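Local coordinates for catalase (Bacillus pumilus, PDB 4QOM), which catalyses the breakdown of hydrogen peroxide to water and molecular oxygen at a haem group, as a member of the haem catalase family, at residues A[93-98]-A[189-194]; A[113-118]-A[126-131]. All blocks are in the same frame, centred on the assembly; numbering follows the deposited sequence.

Contact 1: residues A[93-98]-A[189-194]; sequences VRFSTV and ANYAEM. With HEM (protoporphyrin IX containing Fe), chain E; PYG (benzene-1,2,3-triol), chain H.
Phe95 and Tyr191 carry this contact by lending each other their CB atoms. Phe95 CB sits over the face of the Tyr191 ring, 3.6 Å from the ring centroid, and in return Tyr191 CB lies over the Phe95 ring, a pair of CH-pi contacts. The two planes are only 14° apart but slid so far past each other that the rings barely overlap. In Tyr191 the CG stands anti to the carbonyl carbon (chi1 -63°), which carries the ring past Phe95 and brings its OH alongside the backbone of Ser96 and Thr97. That hydroxyl is hydrogen-bonded to Glu106. Met194 adds its CE methyl, 3.7 Å from Phe95 CD1.

Behind Tyr191 the loop is shaped by Asn190, whose OD1 accepts from Ala192 N (an Asx turn) and from Glu193 N (an Asx motif), while its ND2 donates to Glu193 OE1 (2.8 Å). On the strand, flanking residues face the haem pocket: Arg94 NH1 donates to the haem propionate O1D at 2.9 Å, Ser96 OG bonds His57, and Val98 CG1 packs on the bound benzene-1,2,3-triol. A leucine in place of Tyr191 would probably leave Glu106 without its hydroxyl partner and Phe95 CB without a ring face to rest on. The chemistry thus divides: apolar, aromatic contacts join loop to strand, the Tyr191 hydroxyl turns to Glu106, and the Arg94 bond to the propionate ties that strand to the haem.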
ATOM      1  N   VAL A  93      -9.536  -3.769 -25.430  1.00 18.18           N
ATOM      2  CA  VAL A  93      -9.434  -2.359 -25.731  1.00 18.94           C
ATOM      3  C   VAL A  93     -10.087  -1.546 -24.651  1.00 19.08           C
ATOM      4  O   VAL A  93     -11.195  -1.904 -24.184  1.00 18.82           O
ATOM      5  CB  VAL A  93     -10.150  -2.043 -27.065  1.00 20.83           C
ATOM      6  CG1 VAL A  93     -10.149  -0.520 -27.308  1.00 20.80           C
ATOM      7  CG2 VAL A  93      -9.528  -2.827 -28.185  1.00 21.21           C
ATOM      8  N   ARG A  94      -9.410  -0.475 -24.201  1.00 17.96           N
ATOM      9  CA  ARG A  94     -10.025   0.492 -23.341  1.00 19.29           C
ATOM     10  C   ARG A  94     -10.009   1.857 -24.050  1.00 18.94           C
ATOM     11  O   ARG A  94      -8.981   2.315 -24.527  1.00 17.84           O
ATOM     12  CB  ARG A  94      -9.322   0.573 -21.995  1.00 18.49           C
ATOM     13  CG  ARG A  94      -9.959   1.477 -20.969  1.00 18.54           C
ATOM     14  CD  ARG A  94      -9.439   1.276 -19.536  1.00 18.30           C
ATOM     15  NE  ARG A  94      -9.942   2.219 -18.526  1.00 16.38           N
ATOM     16  CZ  ARG A  94      -9.625   3.501 -18.416  1.00 15.77           C
ATOM     17  NH1 ARG A  94      -8.768   4.062 -19.245  1.00 14.40           N
ATOM     18  NH2 ARG A  94     -10.196   4.240 -17.495  1.00 15.95           N
ATOM     19  N   PHE A  95     -11.189   2.476 -24.035  1.00 18.42           N
ATOM     20  CA  PHE A  95     -11.351   3.855 -24.500  1.00 18.75           C
ATOM     21  C   PHE A  95     -11.530   4.763 -23.308  1.00 17.62           C
ATOM     22  O   PHE A  95     -11.986   4.313 -22.230  1.00 17.77           O
ATOM     23  CB  PHE A  95     -12.578   3.982 -25.417  1.00 20.48           C
ATOM     24  CG  PHE A  95     -12.550   3.100 -26.631  1.00 21.13           C
ATOM     25  CD1 PHE A  95     -11.725   3.387 -27.722  1.00 20.29           C
ATOM     26  CD2 PHE A  95     -13.394   2.028 -26.734  1.00 20.50           C
ATOM     27  CE1 PHE A  95     -11.744   2.570 -28.828  1.00 21.80           C
ATOM     28  CE2 PHE A  95     -13.427   1.234 -27.842  1.00 21.49           C
ATOM     29  CZ  PHE A  95     -12.616   1.511 -28.901  1.00 20.92           C
ATOM     30  N   SER A  96     -11.187   6.064 -23.439  1.00 16.81           N
ATOM     31  CA  SER A  96     -11.163   6.921 -22.271  1.00 16.42           C
ATOM     32  C   SER A  96     -11.224   8.414 -22.651  1.00 17.17           C
ATOM     33  O   SER A  96     -10.872   8.803 -23.781  1.00 17.64           O
ATOM     34  CB  SER A  96      -9.920   6.569 -21.436  1.00 16.54           C
ATOM     35  OG  SER A  96      -8.749   6.711 -22.203  1.00 16.89           O
ATOM     36  N   THR A  97     -11.634   9.254 -21.713  1.00 17.28           N
ATOM     37  CA  THR A  97     -11.256  10.651 -21.749  1.00 17.22           C
ATOM     38  C   THR A  97      -9.855  10.813 -21.128  1.00 17.07           C
ATOM     39  O   THR A  97      -9.133   9.808 -20.921  1.00 17.17           O
ATOM     40  CB  THR A  97     -12.317  11.522 -21.107  1.00 18.40           C
ATOM     41  OG1 THR A  97     -12.436  11.220 -19.720  1.00 16.63           O
ATOM     42  CG2 THR A  97     -13.694  11.311 -21.831  1.00 18.39           C
ATOM     43  N   VAL A  98      -9.450  12.035 -20.810  1.00 17.18           N
ATOM     44  CA  VAL A  98      -8.102  12.256 -20.279  1.00 16.85           C
ATOM     45  C   VAL A  98      -8.051  12.865 -18.889  1.00 16.70           C
ATOM     46  O   VAL A  98      -7.408  12.322 -18.015  1.00 16.69           O
ATOM     47  CB  VAL A  98      -7.252  13.104 -21.227  1.00 17.60           C
ATOM     48  CG1 VAL A  98      -5.874  13.332 -20.621  1.00 17.43           C
ATOM     49  CG2 VAL A  98      -7.173  12.404 -22.568  1.00 18.32           C
ATOM     50  N   ALA A 189     -18.467  11.968 -30.793  1.00 21.04           N
ATOM     51  CA  ALA A 189     -19.843  11.681 -30.435  1.00 22.11           C
ATOM     52  C   ALA A 189     -19.958  10.541 -29.467  1.00 21.69           C
ATOM     53  O   ALA A 189     -20.917  10.455 -28.661  1.00 21.99           O
ATOM     54  CB  ALA A 189     -20.646  11.358 -31.701  1.00 24.54           C
ATOM     55  N   ASN A 190     -19.059   9.595 -29.639  1.00 21.37           N
ATOM     56  CA  ASN A 190     -18.973   8.459 -28.781  1.00 21.90           C
ATOM     57  C   ASN A 190     -17.625   7.745 -29.082  1.00 22.52           C
ATOM     58  O   ASN A 190     -16.834   8.227 -29.890  1.00 24.56           O
ATOM     59  CB  ASN A 190     -20.183   7.560 -28.955  1.00 21.75           C
ATOM     60  CG  ASN A 190     -20.364   7.138 -30.406  1.00 23.54           C
ATOM     61  OD1 ASN A 190     -19.502   6.509 -30.968  1.00 25.38           O
ATOM     62  ND2 ASN A 190     -21.527   7.476 -30.999  1.00 25.08           N
ATOM     63  N   TYR A 191     -17.371   6.589 -28.469  1.00 22.56           N
ATOM     64  CA  TYR A 191     -16.109   5.894 -28.702  1.00 22.84           C
ATOM     65  C   TYR A 191     -16.059   5.103 -30.020  1.00 24.10           C
ATOM     66  O   TYR A 191     -14.959   4.814 -30.503  1.00 25.04           O
ATOM     67  CB  TYR A 191     -15.781   4.922 -27.542  1.00 23.65           C
ATOM     68  CG  TYR A 191     -15.579   5.571 -26.193  1.00 22.02           C
ATOM     69  CD1 TYR A 191     -14.728   6.652 -26.018  1.00 22.45           C
ATOM     70  CD2 TYR A 191     -16.237   5.069 -25.025  1.00 21.60           C
ATOM     71  CE1 TYR A 191     -14.501   7.236 -24.775  1.00 20.78           C
ATOM     72  CE2 TYR A 191     -16.024   5.654 -23.768  1.00 20.56           C
ATOM     73  CZ  TYR A 191     -15.204   6.747 -23.618  1.00 20.38           C
ATOM     74  OH  TYR A 191     -14.988   7.326 -22.374  1.00 20.71           O
ATOM     75  N   ALA A 192     -17.230   4.799 -30.615  1.00 24.00           N
ATOM     76  CA  ALA A 192     -17.261   3.970 -31.831  1.00 24.98           C
ATOM     77  C   ALA A 192     -17.029   4.817 -33.090  1.00 25.17           C
ATOM     78  O   ALA A 192     -16.336   4.388 -34.041  1.00 26.01           O
ATOM     79  CB  ALA A 192     -18.572   3.247 -31.934  1.00 26.42           C
ATOM     80  N   GLU A 193     -17.572   6.032 -33.091  1.00 24.83           N
ATOM     81  CA  GLU A 193     -17.520   6.892 -34.274  1.00 25.95           C
ATOM     82  C   GLU A 193     -16.335   7.845 -34.123  1.00 24.56           C
ATOM     83  O   GLU A 193     -16.465   9.068 -34.092  1.00 23.17           O
ATOM     84  CB  GLU A 193     -18.844   7.650 -34.412  1.00 25.80           C
ATOM     85  CG  GLU A 193     -20.012   6.743 -34.706  1.00 28.12           C
ATOM     86  CD  GLU A 193     -21.345   7.468 -34.726  1.00 27.98           C
ATOM     87  OE1 GLU A 193     -22.112   7.396 -33.783  1.00 31.78           O
ATOM     88  OE2 GLU A 193     -21.654   8.124 -35.724  1.00 29.77           O
ATOM     89  N   MET A 194     -15.170   7.245 -34.014  1.00 25.51           N
ATOM     90  CA  MET A 194     -13.964   7.906 -33.562  1.00 24.77           C
ATOM     91  C   MET A 194     -12.750   7.342 -34.222  1.00 23.39           C
ATOM     92  O   MET A 194     -12.640   6.124 -34.408  1.00 22.98           O
ATOM     93  CB  MET A 194     -13.892   7.715 -32.031  1.00 24.63           C
ATOM     94  CG  MET A 194     -12.850   8.552 -31.354  1.00 26.43           C
ATOM     95  SD  MET A 194     -12.806   8.204 -29.568  1.00 24.55           S
ATOM     96  CE  MET A 194     -12.092   6.579 -29.458  1.00 25.58           C
TER
HETATM   97  CHA HEM E 501      -2.780   6.585 -19.482  0.50 15.30           C
HETATM   98  CHB HEM E 501       1.546   8.601 -18.879  0.50 15.92           C
HETATM   99  CHC HEM E 501       1.286  10.529 -23.434  0.50 16.39           C
HETATM  100  CHD HEM E 501      -2.414   7.494 -24.276  0.50 16.49           C
HETATM  101  C1A HEM E 501      -1.608   7.011 -18.921  0.50 15.18           C
HETATM  102  C2A HEM E 501      -1.236   6.802 -17.563  0.50 14.73           C
HETATM  103  C3A HEM E 501      -0.005   7.342 -17.410  0.50 15.01           C
HETATM  104  C4A HEM E 501       0.354   7.929 -18.636  0.50 15.60           C
HETATM  105  CMA HEM E 501       0.842   7.357 -16.182  0.50 14.49           C
HETATM  106  CAA HEM E 501      -1.997   6.008 -16.552  0.50 13.82           C
HETATM  107  CBA HEM E 501      -1.687   4.520 -16.804  0.50 13.83           C
HETATM  108  CGA HEM E 501      -2.384   3.554 -15.864  0.50 13.85           C
HETATM  109  O1A HEM E 501      -2.487   2.312 -16.193  0.50 14.68           O
HETATM  110  O2A HEM E 501      -2.785   3.982 -14.749  0.50 13.49           O
HETATM  111  C1B HEM E 501       1.793   9.313 -20.074  0.50 16.56           C
HETATM  112  C2B HEM E 501       2.963  10.122 -20.240  0.50 16.78           C
HETATM  113  C3B HEM E 501       2.865  10.686 -21.465  0.50 16.72           C
HETATM  114  C4B HEM E 501       1.668  10.157 -22.116  0.50 16.36           C
HETATM  115  CMB HEM E 501       4.034  10.350 -19.210  0.50 16.44           C
HETATM  116  CAB HEM E 501       3.812  11.596 -22.114  0.50 17.13           C
HETATM  117  CBB HEM E 501       4.886  11.840 -21.401  0.50 18.74           C
HETATM  118  C1C HEM E 501       0.255   9.843 -24.074  0.50 16.72           C
HETATM  119  C2C HEM E 501       0.175   9.661 -25.465  0.50 16.69           C
HETATM  120  C3C HEM E 501      -0.894   8.841 -25.704  0.50 16.72           C
HETATM  121  C4C HEM E 501      -1.411   8.387 -24.458  0.50 16.56           C
HETATM  122  CMC HEM E 501       1.003  10.353 -26.502  0.50 17.42           C
HETATM  123  CAC HEM E 501      -1.298   8.326 -26.974  0.50 17.00           C
HETATM  124  CBC HEM E 501      -0.430   8.372 -27.986  0.50 18.72           C
HETATM  125  C1D HEM E 501      -2.795   7.056 -22.992  0.50 16.41           C
HETATM  126  C2D HEM E 501      -3.978   6.219 -22.825  0.50 15.84           C
HETATM  127  C3D HEM E 501      -4.101   5.975 -21.499  0.50 14.87           C
HETATM  128  C4D HEM E 501      -2.976   6.674 -20.867  0.50 15.56           C
HETATM  129  CMD HEM E 501      -4.849   5.733 -23.955  0.50 15.83           C
HETATM  130  CAD HEM E 501      -5.161   5.134 -20.838  0.50 14.22           C
HETATM  131  CBD HEM E 501      -4.852   3.625 -20.990  0.50 13.64           C
HETATM  132  CGD HEM E 501      -5.964   2.823 -20.358  0.50 13.60           C
HETATM  133  O1D HEM E 501      -6.999   2.684 -21.052  0.50 13.54           O
HETATM  134  O2D HEM E 501      -5.828   2.396 -19.162  0.50 13.60           O
HETATM  135  NA  HEM E 501      -0.636   7.690 -19.582  0.50 15.62           N
HETATM  136  NB  HEM E 501       1.124   9.331 -21.220  0.50 16.43           N
HETATM  137  NC  HEM E 501      -0.635   8.958 -23.503  0.50 16.64           N
HETATM  138  ND  HEM E 501      -2.246   7.312 -21.802  0.50 16.39           N
HETATM  139 FE   HEM E 501      -0.635   8.268 -21.527  0.50 18.87          FE
HETATM  140  C1  PYG H 504      -2.403  12.146 -21.684  1.00 35.17           C
HETATM  141  C2  PYG H 504      -3.096  12.280 -22.960  1.00 31.10           C
HETATM  142  C3  PYG H 504      -3.505  13.621 -23.384  1.00 31.87           C
HETATM  143  C4  PYG H 504      -3.254  14.752 -22.598  1.00 34.78           C
HETATM  144  C5  PYG H 504      -2.597  14.610 -21.370  1.00 34.68           C
HETATM  145  C6  PYG H 504      -2.206  13.343 -20.950  1.00 35.28           C
HETATM  146  O1  PYG H 504      -1.957  10.895 -21.276  1.00 36.48           O
HETATM  147  O2  PYG H 504      -3.328  11.202 -23.688  1.00 27.81           O
HETATM  148  O3  PYG H 504      -4.153  13.707 -24.523  1.00 35.45           O

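Contact 2: residues A[113-118]-A[126-131]; sequences GFAVKF and DLVGNN. With HEM (protoporphyrin IX containing Fe), chain E; PYG (benzene-1,2,3-triol), chain H.
Strands 113-118 and 126-130 run antiparallel at 165°, Phe114 with Gly129 and Val116 with Leu127 forming the hydrogen-bonded pairs of a beta hairpin. The bond from Val116 N to Leu127 O is nearly straight at 171°, whereas the one from Gly129 N to Phe114 O is more bent. One water donates to both Phe114 O and Leu127 O.

Lys117 and Asp126 leave the sheet on the same face and run alongside each other. The lysine chain folds back at its last two torsions, which brings NZ to the syn lone pair of Asp126 OD1 in a 2.8 Å salt bridge; a weak bond to OD2 accompanies it. On the face that carries Val116 and Leu127, the Phe118 ring turns its edge to Leu127 CB.

Toward the haem, Val128 CG1 packs against pyrrole carbon C2D at 3.6 Å, and at Gly113 the backbone itself lies against the CMD methyl, with CA 3.5 Å from it. The hairpin therefore combines a buried ion pair, whose opposite charges probably offset each other, with Ala315 O on Lys117 NZ and Thr317 N on Asp126 OD2, and a small-residue and aliphatic surface fitted to the porphyrin.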
ATOM      1  N   GLY A 113      -8.525   8.427 -25.331  1.00 18.79           N
ATOM      2  CA  GLY A 113      -7.670   7.273 -25.371  1.00 18.48           C
ATOM      3  C   GLY A 113      -8.228   6.118 -26.144  1.00 17.63           C
ATOM      4  O   GLY A 113      -9.473   5.912 -26.172  1.00 17.71           O
ATOM      5  N   PHE A 114      -7.323   5.350 -26.722  1.00 18.45           N
ATOM      6  CA  PHE A 114      -7.630   4.271 -27.666  1.00 18.70           C
ATOM      7  C   PHE A 114      -6.527   3.239 -27.490  1.00 19.66           C
ATOM      8  O   PHE A 114      -5.540   3.228 -28.241  1.00 18.51           O
ATOM      9  CB  PHE A 114      -7.648   4.843 -29.119  1.00 19.82           C
ATOM     10  CG  PHE A 114      -8.343   3.982 -30.121  1.00 21.35           C
ATOM     11  CD1 PHE A 114      -8.060   2.616 -30.253  1.00 23.25           C
ATOM     12  CD2 PHE A 114      -9.262   4.542 -31.001  1.00 21.69           C
ATOM     13  CE1 PHE A 114      -8.676   1.837 -31.242  1.00 23.99           C
ATOM     14  CE2 PHE A 114      -9.902   3.751 -31.923  1.00 22.23           C
ATOM     15  CZ  PHE A 114      -9.647   2.433 -32.051  1.00 23.26           C
ATOM     16  N   ALA A 115      -6.647   2.433 -26.429  1.00 18.24           N
ATOM     17  CA  ALA A 115      -5.605   1.541 -25.982  1.00 18.06           C
ATOM     18  C   ALA A 115      -5.960   0.119 -26.361  1.00 17.25           C
ATOM     19  O   ALA A 115      -7.006  -0.376 -25.979  1.00 19.32           O
ATOM     20  CB  ALA A 115      -5.438   1.670 -24.476  1.00 17.73           C
ATOM     21  N   VAL A 116      -5.121  -0.521 -27.154  1.00 18.46           N
ATOM     22  CA  VAL A 116      -5.350  -1.882 -27.667  1.00 17.68           C
ATOM     23  C   VAL A 116      -4.275  -2.865 -27.199  1.00 17.59           C
ATOM     24  O   VAL A 116      -3.085  -2.652 -27.395  1.00 16.93           O
ATOM     25  CB  VAL A 116      -5.439  -1.883 -29.212  1.00 19.47           C
ATOM     26  CG1 VAL A 116      -5.776  -3.281 -29.717  1.00 20.23           C
ATOM     27  CG2 VAL A 116      -6.468  -0.879 -29.724  1.00 18.65           C
ATOM     28  N   LYS A 117      -4.708  -3.930 -26.537  1.00 16.48           N
ATOM     29  CA  LYS A 117      -3.838  -5.006 -26.064  1.00 16.67           C
ATOM     30  C   LYS A 117      -4.082  -6.220 -26.940  1.00 17.53           C
ATOM     31  O   LYS A 117      -5.205  -6.701 -27.007  1.00 20.33           O
ATOM     32  CB  LYS A 117      -4.158  -5.354 -24.610  1.00 16.24           C
ATOM     33  CG  LYS A 117      -3.392  -6.480 -23.964  1.00 16.45           C
ATOM     34  CD  LYS A 117      -3.810  -6.731 -22.491  1.00 17.02           C
ATOM     35  CE  LYS A 117      -3.517  -5.575 -21.572  1.00 17.28           C
ATOM     36  NZ  LYS A 117      -2.071  -5.146 -21.630  1.00 17.69           N
ATOM     37  N   PHE A 118      -3.034  -6.622 -27.672  1.00 17.95           N
ATOM     38  CA  PHE A 118      -3.082  -7.814 -28.572  1.00 17.85           C
ATOM     39  C   PHE A 118      -2.419  -9.001 -27.885  1.00 17.79           C
ATOM     40  O   PHE A 118      -1.257  -8.911 -27.524  1.00 16.99           O
ATOM     41  CB  PHE A 118      -2.295  -7.574 -29.870  1.00 18.75           C
ATOM     42  CG  PHE A 118      -2.747  -6.420 -30.724  1.00 19.62           C
ATOM     43  CD1 PHE A 118      -2.321  -5.134 -30.515  1.00 19.59           C
ATOM     44  CD2 PHE A 118      -3.540  -6.671 -31.864  1.00 20.79           C
ATOM     45  CE1 PHE A 118      -2.692  -4.103 -31.381  1.00 21.28           C
ATOM     46  CE2 PHE A 118      -3.933  -5.648 -32.697  1.00 21.69           C
ATOM     47  CZ  PHE A 118      -3.535  -4.342 -32.468  1.00 21.16           C
ATOM     48  N   ASP A 126       0.944  -3.973 -26.638  1.00 19.39           N
ATOM     49  CA  ASP A 126       0.050  -2.876 -26.359  1.00 19.11           C
ATOM     50  C   ASP A 126       0.315  -1.728 -27.301  1.00 19.62           C
ATOM     51  O   ASP A 126       1.445  -1.243 -27.371  1.00 20.78           O
ATOM     52  CB  ASP A 126       0.251  -2.355 -24.934  1.00 18.33           C
ATOM     53  CG  ASP A 126      -0.183  -3.323 -23.846  1.00 18.30           C
ATOM     54  OD1 ASP A 126      -1.137  -4.127 -24.057  1.00 18.99           O
ATOM     55  OD2 ASP A 126       0.329  -3.167 -22.728  1.00 16.26           O
ATOM     56  N   LEU A 127      -0.718  -1.302 -28.030  1.00 19.39           N
ATOM     57  CA  LEU A 127      -0.632  -0.078 -28.841  1.00 19.60           C
ATOM     58  C   LEU A 127      -1.500   0.952 -28.121  1.00 18.21           C
ATOM     59  O   LEU A 127      -2.742   0.893 -28.224  1.00 17.94           O
ATOM     60  CB  LEU A 127      -1.076  -0.347 -30.296  1.00 19.69           C
ATOM     61  CG  LEU A 127      -1.044   0.867 -31.218  1.00 21.14           C
ATOM     62  CD1 LEU A 127       0.362   1.467 -31.286  1.00 20.78           C
ATOM     63  CD2 LEU A 127      -1.524   0.537 -32.625  1.00 22.04           C
ATOM     64  N   VAL A 128      -0.871   1.847 -27.340  1.00 18.68           N
ATOM     65  CA  VAL A 128      -1.563   2.760 -26.442  1.00 19.29           C
ATOM     66  C   VAL A 128      -1.714   4.107 -27.212  1.00 19.34           C
ATOM     67  O   VAL A 128      -0.900   5.002 -27.107  1.00 21.15           O
ATOM     68  CB  VAL A 128      -0.842   2.933 -25.087  1.00 18.87           C
ATOM     69  CG1 VAL A 128      -1.668   3.733 -24.114  1.00 20.36           C
ATOM     70  CG2 VAL A 128      -0.376   1.556 -24.569  1.00 19.13           C
ATOM     71  N   GLY A 129      -2.785   4.180 -27.964  1.00 18.81           N
ATOM     72  CA  GLY A 129      -3.106   5.333 -28.761  1.00 20.19           C
ATOM     73  C   GLY A 129      -4.066   6.350 -28.192  1.00 18.65           C
ATOM     74  O   GLY A 129      -4.641   6.163 -27.067  1.00 18.77           O
ATOM     75  N   ASN A 130      -4.310   7.401 -28.998  1.00 20.12           N
ATOM     76  CA  ASN A 130      -5.384   8.320 -28.796  1.00 21.10           C
ATOM     77  C   ASN A 130      -6.149   8.481 -30.088  1.00 21.19           C
ATOM     78  O   ASN A 130      -5.717   8.045 -31.100  1.00 22.25           O
ATOM     79  CB  ASN A 130      -4.854   9.705 -28.411  1.00 21.77           C
ATOM     80  CG  ASN A 130      -4.574   9.893 -26.917  1.00 23.94           C
ATOM     81  OD1 ASN A 130      -5.050   9.141 -26.041  1.00 23.12           O
ATOM     82  ND2 ASN A 130      -3.819  10.961 -26.613  1.00 24.22           N
ATOM     83  N   ASN A 131      -7.290   9.114 -30.079  1.00 21.87           N
ATOM     84  CA  ASN A 131      -7.943   9.440 -31.365  1.00 22.26           C
ATOM     85  C   ASN A 131      -7.146  10.383 -32.218  1.00 22.77           C
ATOM     86  O   ASN A 131      -6.918  10.137 -33.439  1.00 22.29           O
ATOM     87  CB  ASN A 131      -9.403   9.932 -31.130  1.00 21.36           C
ATOM     88  CG  ASN A 131      -9.505  11.261 -30.385  1.00 21.23           C
ATOM     89  OD1 ASN A 131      -8.699  11.604 -29.524  1.00 19.89           O
ATOM     90  ND2 ASN A 131     -10.491  12.008 -30.735  1.00 22.01           N
TER
HETATM   91  CHA HEM E 501      -2.780   6.585 -19.482  0.50 15.30           C
HETATM   92  CHB HEM E 501       1.546   8.601 -18.879  0.50 15.92           C
HETATM   93  CHC HEM E 501       1.286  10.529 -23.434  0.50 16.39           C
HETATM   94  CHD HEM E 501      -2.414   7.494 -24.276  0.50 16.49           C
HETATM   95  C1A HEM E 501      -1.608   7.011 -18.921  0.50 15.18           C
HETATM   96  C2A HEM E 501      -1.236   6.802 -17.563  0.50 14.73           C
HETATM   97  C3A HEM E 501      -0.005   7.342 -17.410  0.50 15.01           C
HETATM   98  C4A HEM E 501       0.354   7.929 -18.636  0.50 15.60           C
HETATM   99  CMA HEM E 501       0.842   7.357 -16.182  0.50 14.49           C
HETATM  100  CAA HEM E 501      -1.997   6.008 -16.552  0.50 13.82           C
HETATM  101  CBA HEM E 501      -1.687   4.520 -16.804  0.50 13.83           C
HETATM  102  CGA HEM E 501      -2.384   3.554 -15.864  0.50 13.85           C
HETATM  103  O1A HEM E 501      -2.487   2.312 -16.193  0.50 14.68           O
HETATM  104  O2A HEM E 501      -2.785   3.982 -14.749  0.50 13.49           O
HETATM  105  C1B HEM E 501       1.793   9.313 -20.074  0.50 16.56           C
HETATM  106  C2B HEM E 501       2.963  10.122 -20.240  0.50 16.78           C
HETATM  107  C3B HEM E 501       2.865  10.686 -21.465  0.50 16.72           C
HETATM  108  C4B HEM E 501       1.668  10.157 -22.116  0.50 16.36           C
HETATM  109  CMB HEM E 501       4.034  10.350 -19.210  0.50 16.44           C
HETATM  110  CAB HEM E 501       3.812  11.596 -22.114  0.50 17.13           C
HETATM  111  CBB HEM E 501       4.886  11.840 -21.401  0.50 18.74           C
HETATM  112  C1C HEM E 501       0.255   9.843 -24.074  0.50 16.72           C
HETATM  113  C2C HEM E 501       0.175   9.661 -25.465  0.50 16.69           C
HETATM  114  C3C HEM E 501      -0.894   8.841 -25.704  0.50 16.72           C
HETATM  115  C4C HEM E 501      -1.411   8.387 -24.458  0.50 16.56           C
HETATM  116  CMC HEM E 501       1.003  10.353 -26.502  0.50 17.42           C
HETATM  117  CAC HEM E 501      -1.298   8.326 -26.974  0.50 17.00           C
HETATM  118  CBC HEM E 501      -0.430   8.372 -27.986  0.50 18.72           C
HETATM  119  C1D HEM E 501      -2.795   7.056 -22.992  0.50 16.41           C
HETATM  120  C2D HEM E 501      -3.978   6.219 -22.825  0.50 15.84           C
HETATM  121  C3D HEM E 501      -4.101   5.975 -21.499  0.50 14.87           C
HETATM  122  C4D HEM E 501      -2.976   6.674 -20.867  0.50 15.56           C
HETATM  123  CMD HEM E 501      -4.849   5.733 -23.955  0.50 15.83           C
HETATM  124  CAD HEM E 501      -5.161   5.134 -20.838  0.50 14.22           C
HETATM  125  CBD HEM E 501      -4.852   3.625 -20.990  0.50 13.64           C
HETATM  126  CGD HEM E 501      -5.964   2.823 -20.358  0.50 13.60           C
HETATM  127  O1D HEM E 501      -6.999   2.684 -21.052  0.50 13.54           O
HETATM  128  O2D HEM E 501      -5.828   2.396 -19.162  0.50 13.60           O
HETATM  129  NA  HEM E 501      -0.636   7.690 -19.582  0.50 15.62           N
HETATM  130  NB  HEM E 501       1.124   9.331 -21.220  0.50 16.43           N
HETATM  131  NC  HEM E 501      -0.635   8.958 -23.503  0.50 16.64           N
HETATM  132  ND  HEM E 501      -2.246   7.312 -21.802  0.50 16.39           N
HETATM  133 FE   HEM E 501      -0.635   8.268 -21.527  0.50 18.87          FE
HETATM  134  C1  PYG H 504      -2.403  12.146 -21.684  1.00 35.17           C
HETATM  135  C2  PYG H 504      -3.096  12.280 -22.960  1.00 31.10           C
HETATM  136  C3  PYG H 504      -3.505  13.621 -23.384  1.00 31.87           C
HETATM  137  C4  PYG H 504      -3.254  14.752 -22.598  1.00 34.78           C
HETATM  138  C5  PYG H 504      -2.597  14.610 -21.370  1.00 34.68           C
HETATM  139  C6  PYG H 504      -2.206  13.343 -20.950  1.00 35.28           C
HETATM  140  O1  PYG H 504      -1.957  10.895 -21.276  1.00 36.48           O
HETATM  141  O2  PYG H 504      -3.328  11.202 -23.688  1.00 27.81           O
HETATM  142  O3  PYG H 504      -4.153  13.707 -24.523  1.00 35.45           O
HETATM  143  O   HOH W   1      -4.205   1.950 -30.505  1.00 19.15           O

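Coming from the N terminus, the first of these segments is on strand 88-96; the chain then turns back as strand 113-120 and again as strand 123-130. Contact 2 closes the short hairpin between the last two. Contact 1 closes later, when the loop at 189-194 returns to strand 88-96 after the helices 143-150, 161-169 and 175-181, so the hairpin is nested inside its larger loop. The two contacts meet through neighbouring strands of one antiparallel sheet, where Gly113 N lies 2.8 Å from Ser96 O, and also where Met194 packs on Asn131. Together they join three successive strands of the catalase barrel and a later loop, and both reach the haem and the bound benzene-1,2,3-triol.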